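Long-range contacts in Lin2891 protein (PDB 3DB0), which is a putative pyridoxamine 5'-phosphate oxidase, a member of the FMN-binding split-barrel family, and so probably binds a flavin, though its own reaction is not established: residues A12-H17 with V66-D71; F77-G82 with Q122-N127. One frame throughout, in Å; residues are numbered along the deposited sequence.

Contact 1. Residues A12-H17 with V66-D71; sequences AILEQH and VLIGYD
His17 and Gly69 are the closest backbone pair, their CA atoms 5.9 Å apart, where the exit of helix 6-16 passes the end of strand 63-68. The imidazole of His17 is held at both nitrogens. ND1 donates 2.7 Å to Ile13 O, four residues back in helix 6-16, meeting a lone pair in the carbonyl plane, and this bond fixes the ring flip. NE2 then faces Asp71 and donates 2.9 Å to OD2 on its syn side, in the ring plane and nearly straight at 165°; a weaker branch of the same N-H goes to OD1. With a carbonyl at ND1 and a carboxylate at NE2, both nitrogens act as donors, consistent with a protonated ring whose positive charge the carboxylate would probably favour.

Gly69 lies under the ring, its CA 3.6 Å from the His17 ring centroid and only 4° off the normal, a CH-pi contact over the face. Ile13 CG2 packs 3.9 Å from Gly69 CA and equally near Ile68 O. Ile68 reaches the helix with CG1 anti to its backbone N (chi1 -178°), which sets CG1 3.7 Å from His17 CB, while its CG2 branch meets Leu14 CD2 at 4.0 Å.

Ile13, Leu14 and Ile68 all also touch Leu78 of strand 77-86, so helix 6-16 packs over two adjoining barrel strands, and Leu14 reaches on to His39 of strand 29-40.

Contact 2. Residues F77-G82 with Q122-N127; sequences FLEING and QIRILN
Strands 77-82 and 122-126 run antiparallel as neighbours in the six-stranded barrel of the split-barrel fold, which in relatives binds FMN, their axes 4.6 Å apart at closest approach and their directions 156° apart. The backbone evidence is a regular register: Phe77 with Leu126, Glu79 with Arg124 and Asn81 with Gln122 are hydrogen-bonded pairs, each joined by two N-H to O=C bonds, and Leu78 with Ile125 and Ile80 with Ile123 are the non-hydrogen-bonded pairs between them. The two bonds of the Glu79-Arg124 pair are the straightest. CA-H...O contacts, such as Ile125 CA to Phe77 O at 3.3 Å, add to the backbone pairing.

Apolar packing joins Leu78, Ile80, Ile123 and Ile125 on one face of the sheet. Leu78 CD2 bridges the two isoleucines opposite, 3.6 Å from Ile125 CG1 and 3.9 Å from Ile123 CG2, and this face is met by helix 6-16: Leu78 touches Ile10 and Leu14, and Ile125 touches Leu6 and Lys9.

The other face carries the aromatic and charged groups. Phe77 has CG between its backbone N and carbonyl carbon (chi1 62°), which swings the ring toward strand 122-126, where Leu126 CB sits over one face in a CH-pi contact. Tyr34 of a second subunit meets the same ring edge-to-face, and Ala32 of that subunit packs on Glu79, so this face takes part in the subunit interface.

The ionic contact is between side chains lying alongside each other: Arg124 bends at chi3, bringing NH2 to 2.6 Å from Glu79 OE1 in a salt bridge. That bond is short but bent, and tilted out of both the carboxylate and guanidinium planes, which are turned 70° apart, with Leu126 CD2 over one guanidinium face.

In the fold
Contact 1 closes along the chain before contact 2 opens, and their centres lie about 10 Å apart on the same side of the chain's centre. They share one barrel: strand 63-68, used by contact 1, neighbours strand 77-86, which contact 2 pairs with strand 113-126. Probable backbone hydrogen bonds join them directly, Val66 N to Ile80 O at 2.7 Å and Leu78 N to Ile68 O at 2.9 Å. Side chains of helix 6-16 touch all three strands, which are neighbours in the sheet, tying the start of the chain to its end. Both contacts also border the second subunit, whose Tyr34 stacks on Tyr70 of contact 1.

Contact 1. Residues A12-H17 with V66-D71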
loop_
_atom_site.group_PDB
_atom_site.type_symbol
_atom_site.label_atom_id
_atom_site.label_comp_id
_atom_site.label_asym_id
_atom_site.label_seq_id
_atom_site.Cartn_x
_atom_site.Cartn_y
_atom_site.Cartn_z
ATOM N N ALA B 12 3.203 14.352 -6.529
ATOM C CA ALA B 12 2.241 14.122 -5.448
ATOM C C ALA B 12 1.588 12.754 -5.665
ATOM O O ALA B 12 1.458 11.946 -4.737
ATOM C CB ALA B 12 1.173 15.270 -5.394
ATOM N N ILE B 13 1.254 12.457 -6.919
ATOM C CA ILE B 13 0.588 11.200 -7.216
ATOM C C ILE B 13 1.595 10.027 -6.972
ATOM O O ILE B 13 1.242 8.989 -6.383
ATOM C CB ILE B 13 0.048 11.174 -8.641
ATOM C CG1 ILE B 13 -1.096 12.186 -8.857
ATOM C CG2 ILE B 13 -0.451 9.773 -8.957
ATOM C CD1 ILE B 13 -1.559 12.311 -10.306
ATOM N N LEU B 14 2.851 10.236 -7.378
ATOM C CA LEU B 14 3.905 9.226 -7.162
ATOM C C LEU B 14 4.206 9.063 -5.671
ATOM O O LEU B 14 4.533 7.982 -5.229
ATOM C CB LEU B 14 5.224 9.585 -7.892
ATOM C CG LEU B 14 5.181 9.565 -9.426
ATOM C CD1 LEU B 14 6.488 10.012 -10.065
ATOM C CD2 LEU B 14 4.740 8.132 -9.915
ATOM N N GLU B 15 4.097 10.136 -4.895
ATOM C CA GLU B 15 4.442 10.031 -3.489
ATOM C C GLU B 15 3.409 9.245 -2.723
ATOM O O GLU B 15 3.732 8.559 -1.747
ATOM C CB GLU B 15 4.646 11.425 -2.868
ATOM C CG GLU B 15 5.752 12.207 -3.556
ATOM C CD GLU B 15 5.840 13.633 -3.117
ATOM O OE1 GLU B 15 4.845 14.135 -2.552
ATOM O OE2 GLU B 15 6.892 14.267 -3.377
ATOM N N GLN B 16 2.184 9.284 -3.226
ATOM C CA GLN B 16 1.063 8.656 -2.568
ATOM C C GLN B 16 0.715 7.295 -3.074
ATOM O O GLN B 16 -0.166 6.665 -2.539
ATOM C CB GLN B 16 -0.123 9.590 -2.674
ATOM C CG GLN B 16 0.200 10.922 -2.015
ATOM C CD GLN B 16 -0.551 12.077 -2.626
ATOM O OE1 GLN B 16 -1.537 11.875 -3.336
ATOM N NE2 GLN B 16 -0.069 13.301 -2.386
ATOM N N HIS B 17 1.419 6.816 -4.102
ATOM C CA HIS B 17 1.126 5.484 -4.654
ATOM C C HIS B 17 2.394 4.696 -4.971
ATOM O O HIS B 17 3.297 5.181 -5.623
ATOM C CB HIS B 17 0.286 5.576 -5.939
ATOM C CG HIS B 17 -0.994 6.305 -5.755
ATOM N ND1 HIS B 17 -1.080 7.680 -5.794
ATOM C CD2 HIS B 17 -2.234 5.856 -5.477
ATOM C CE1 HIS B 17 -2.328 8.042 -5.563
ATOM N NE2 HIS B 17 -3.046 6.955 -5.362
ATOM N N VAL B 66 3.295 2.756 -17.913
ATOM C CA VAL B 66 2.843 2.603 -16.499
ATOM C C VAL B 66 1.602 3.455 -16.192
ATOM O O VAL B 66 1.519 4.606 -16.590
ATOM C CB VAL B 66 3.956 2.985 -15.500
ATOM C CG1 VAL B 66 3.496 2.778 -14.024
ATOM C CG2 VAL B 66 5.196 2.158 -15.786
ATOM N N LEU B 67 0.637 2.832 -15.543
ATOM C CA LEU B 67 -0.534 3.499 -15.034
ATOM C C LEU B 67 -0.400 3.409 -13.524
ATOM O O LEU B 67 -0.175 2.327 -12.954
ATOM C CB LEU B 67 -1.847 2.840 -15.452
ATOM C CG LEU B 67 -2.223 2.870 -16.944
ATOM C CD1 LEU B 67 -3.594 2.224 -17.123
ATOM C CD2 LEU B 67 -2.286 4.278 -17.335
ATOM N N ILE B 68 -0.519 4.571 -12.904
ATOM C CA ILE B 68 -0.372 4.687 -11.470
ATOM C C ILE B 68 -1.183 5.814 -10.925
ATOM O O ILE B 68 -1.264 6.889 -11.498
ATOM C CB ILE B 68 1.157 4.775 -11.021
ATOM C CG1 ILE B 68 1.315 4.858 -9.469
ATOM C CG2 ILE B 68 1.876 5.974 -11.646
ATOM C CD1 ILE B 68 2.629 4.295 -8.995
ATOM N N GLY B 69 -1.875 5.525 -9.817
ATOM C CA GLY B 69 -2.604 6.550 -9.086
ATOM C C GLY B 69 -4.120 6.456 -9.086
ATOM O O GLY B 69 -4.773 7.204 -8.392
ATOM N N TYR B 70 -4.659 5.464 -9.782
ATOM C CA TYR B 70 -6.094 5.284 -9.887
ATOM C C TYR B 70 -6.662 4.577 -8.624
ATOM O O TYR B 70 -6.549 3.372 -8.460
ATOM C CB TYR B 70 -6.434 4.572 -11.201
ATOM C CG TYR B 70 -7.899 4.389 -11.440
ATOM C CD1 TYR B 70 -8.595 5.241 -12.271
ATOM C CD2 TYR B 70 -8.613 3.400 -10.749
ATOM C CE1 TYR B 70 -9.955 5.119 -12.447
ATOM C CE2 TYR B 70 -9.983 3.261 -10.915
ATOM C CZ TYR B 70 -10.642 4.131 -11.777
ATOM O OH TYR B 70 -11.984 3.989 -11.969
ATOM N N ASP B 71 -7.264 5.366 -7.743
ATOM C CA ASP B 71 -7.831 4.894 -6.466
ATOM C C ASP B 71 -9.332 4.608 -6.577
ATOM O O ASP B 71 -9.845 3.631 -6.031
ATOM C CB ASP B 71 -7.644 5.965 -5.392
ATOM C CG ASP B 71 -6.205 6.220 -5.083
ATOM O OD1 ASP B 71 -5.461 5.252 -5.123
ATOM O OD2 ASP B 71 -5.823 7.374 -4.821
#

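Contact 2. Residues F77-G82 with Q122-N127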
loop_
_atom_site.group_PDB
_atom_site.type_symbol
_atom_site.label_atom_id
_atom_site.label_comp_id
_atom_site.label_asym_id
_atom_site.label_seq_id
_atom_site.Cartn_x
_atom_site.Cartn_y
_atom_site.Cartn_z
ATOM N N PHE B 77 -4.844 10.483 -12.193
ATOM C CA PHE B 77 -3.801 9.475 -12.213
ATOM C C PHE B 77 -2.856 9.737 -13.352
ATOM O O PHE B 77 -3.044 10.672 -14.122
ATOM C CB PHE B 77 -4.367 8.055 -12.250
ATOM C CG PHE B 77 -5.171 7.756 -13.451
ATOM C CD1 PHE B 77 -6.506 8.129 -13.506
ATOM C CD2 PHE B 77 -4.591 7.123 -14.553
ATOM C CE1 PHE B 77 -7.252 7.880 -14.645
ATOM C CE2 PHE B 77 -5.331 6.886 -15.683
ATOM C CZ PHE B 77 -6.669 7.252 -15.724
ATOM N N LEU B 78 -1.825 8.911 -13.431
ATOM C CA LEU B 78 -0.795 9.083 -14.408
ATOM C C LEU B 78 -0.711 7.966 -15.410
ATOM O O LEU B 78 -0.843 6.782 -15.077
ATOM C CB LEU B 78 0.591 9.167 -13.708
ATOM C CG LEU B 78 0.826 10.288 -12.693
ATOM C CD1 LEU B 78 2.209 10.045 -11.938
ATOM C CD2 LEU B 78 0.714 11.619 -13.409
ATOM N N GLU B 79 -0.482 8.396 -16.649
ATOM C CA GLU B 79 -0.104 7.493 -17.720
ATOM C C GLU B 79 1.331 7.881 -18.103
ATOM O O GLU B 79 1.606 9.002 -18.526
ATOM C CB GLU B 79 -1.060 7.584 -18.910
ATOM C CG GLU B 79 -0.494 6.833 -20.042
ATOM C CD GLU B 79 -1.278 6.929 -21.347
ATOM O OE1 GLU B 79 -2.412 7.433 -21.395
ATOM O OE2 GLU B 79 -0.719 6.474 -22.352
ATOM N N ILE B 80 2.258 6.958 -17.902
ATOM C CA ILE B 80 3.676 7.171 -18.146
ATOM C C ILE B 80 4.220 6.219 -19.244
ATOM O O ILE B 80 4.177 5.005 -19.099
ATOM C CB ILE B 80 4.465 6.873 -16.858
ATOM C CG1 ILE B 80 4.011 7.784 -15.723
ATOM C CG2 ILE B 80 5.978 6.992 -17.092
ATOM C CD1 ILE B 80 4.590 7.488 -14.367
ATOM N N ASN B 81 4.741 6.772 -20.337
ATOM C CA ASN B 81 5.339 5.954 -21.412
ATOM C C ASN B 81 6.789 6.229 -21.290
ATOM O O ASN B 81 7.210 7.390 -21.214
ATOM C CB ASN B 81 4.796 6.341 -22.778
ATOM C CG ASN B 81 3.280 6.075 -22.892
ATOM O OD1 ASN B 81 2.479 7.001 -22.826
ATOM N ND2 ASN B 81 2.901 4.825 -22.973
ATOM N N GLY B 82 7.551 5.145 -21.166
ATOM C CA GLY B 82 8.966 5.258 -20.897
ATOM C C GLY B 82 9.810 4.126 -21.412
ATOM O O GLY B 82 9.335 3.226 -22.059
ATOM N N GLN B 122 7.163 10.441 -21.682
ATOM C CA GLN B 122 5.909 11.193 -21.681
ATOM C C GLN B 122 5.117 10.854 -20.447
ATOM O O GLN B 122 4.982 9.681 -20.106
ATOM C CB GLN B 122 5.133 10.794 -22.914
ATOM C CG GLN B 122 5.891 11.234 -24.163
ATOM C CD GLN B 122 6.052 10.166 -25.265
ATOM O OE1 GLN B 122 5.685 8.981 -25.097
ATOM N NE2 GLN B 122 6.673 10.585 -26.385
ATOM N N ILE B 123 4.579 11.878 -19.786
ATOM C CA ILE B 123 3.697 11.685 -18.637
ATOM C C ILE B 123 2.477 12.503 -18.790
ATOM O O ILE B 123 2.589 13.708 -18.947
ATOM C CB ILE B 123 4.327 12.082 -17.295
ATOM C CG1 ILE B 123 5.723 11.452 -17.122
ATOM C CG2 ILE B 123 3.399 11.662 -16.204
ATOM C CD1 ILE B 123 6.376 11.747 -15.821
ATOM N N ARG B 124 1.314 11.828 -18.786
ATOM C CA ARG B 124 0.040 12.483 -18.892
ATOM C C ARG B 124 -0.725 12.289 -17.603
ATOM O O ARG B 124 -0.730 11.173 -17.031
ATOM C CB ARG B 124 -0.791 11.877 -19.993
ATOM C CG ARG B 124 -0.307 12.158 -21.367
ATOM C CD ARG B 124 -1.499 12.086 -22.297
ATOM N NE ARG B 124 -1.920 10.716 -22.487
ATOM C CZ ARG B 124 -3.114 10.364 -22.945
ATOM N NH1 ARG B 124 -4.025 11.301 -23.232
ATOM N NH2 ARG B 124 -3.400 9.069 -23.091
ATOM N N ILE B 125 -1.301 13.380 -17.105
ATOM C CA ILE B 125 -2.191 13.293 -15.952
ATOM C C ILE B 125 -3.551 13.196 -16.555
ATOM O O ILE B 125 -4.007 14.093 -17.283
ATOM C CB ILE B 125 -2.185 14.494 -14.984
ATOM C CG1 ILE B 125 -0.831 14.752 -14.356
ATOM C CG2 ILE B 125 -3.088 14.222 -13.757
ATOM C CD1 ILE B 125 -0.877 16.022 -13.430
ATOM N N LEU B 126 -4.204 12.105 -16.218
ATOM C CA LEU B 126 -5.527 11.821 -16.678
ATOM C C LEU B 126 -6.535 11.972 -15.556
ATOM O O LEU B 126 -6.186 11.846 -14.369
ATOM C CB LEU B 126 -5.540 10.397 -17.249
ATOM C CG LEU B 126 -4.620 10.123 -18.438
ATOM C CD1 LEU B 126 -4.714 8.644 -18.855
ATOM C CD2 LEU B 126 -4.923 11.049 -19.615
ATOM N N ASN B 127 -7.779 12.266 -15.959
ATOM C CA ASN B 127 -8.916 12.428 -15.055
ATOM C C ASN B 127 -8.648 13.535 -14.030
ATOM O O ASN B 127 -9.033 13.445 -12.851
ATOM C CB ASN B 127 -9.273 11.090 -14.371
ATOM C CG ASN B 127 -10.701 11.056 -13.826
ATOM O OD1 ASN B 127 -11.611 11.639 -14.407
ATOM N ND2 ASN B 127 -10.906 10.348 -12.724
#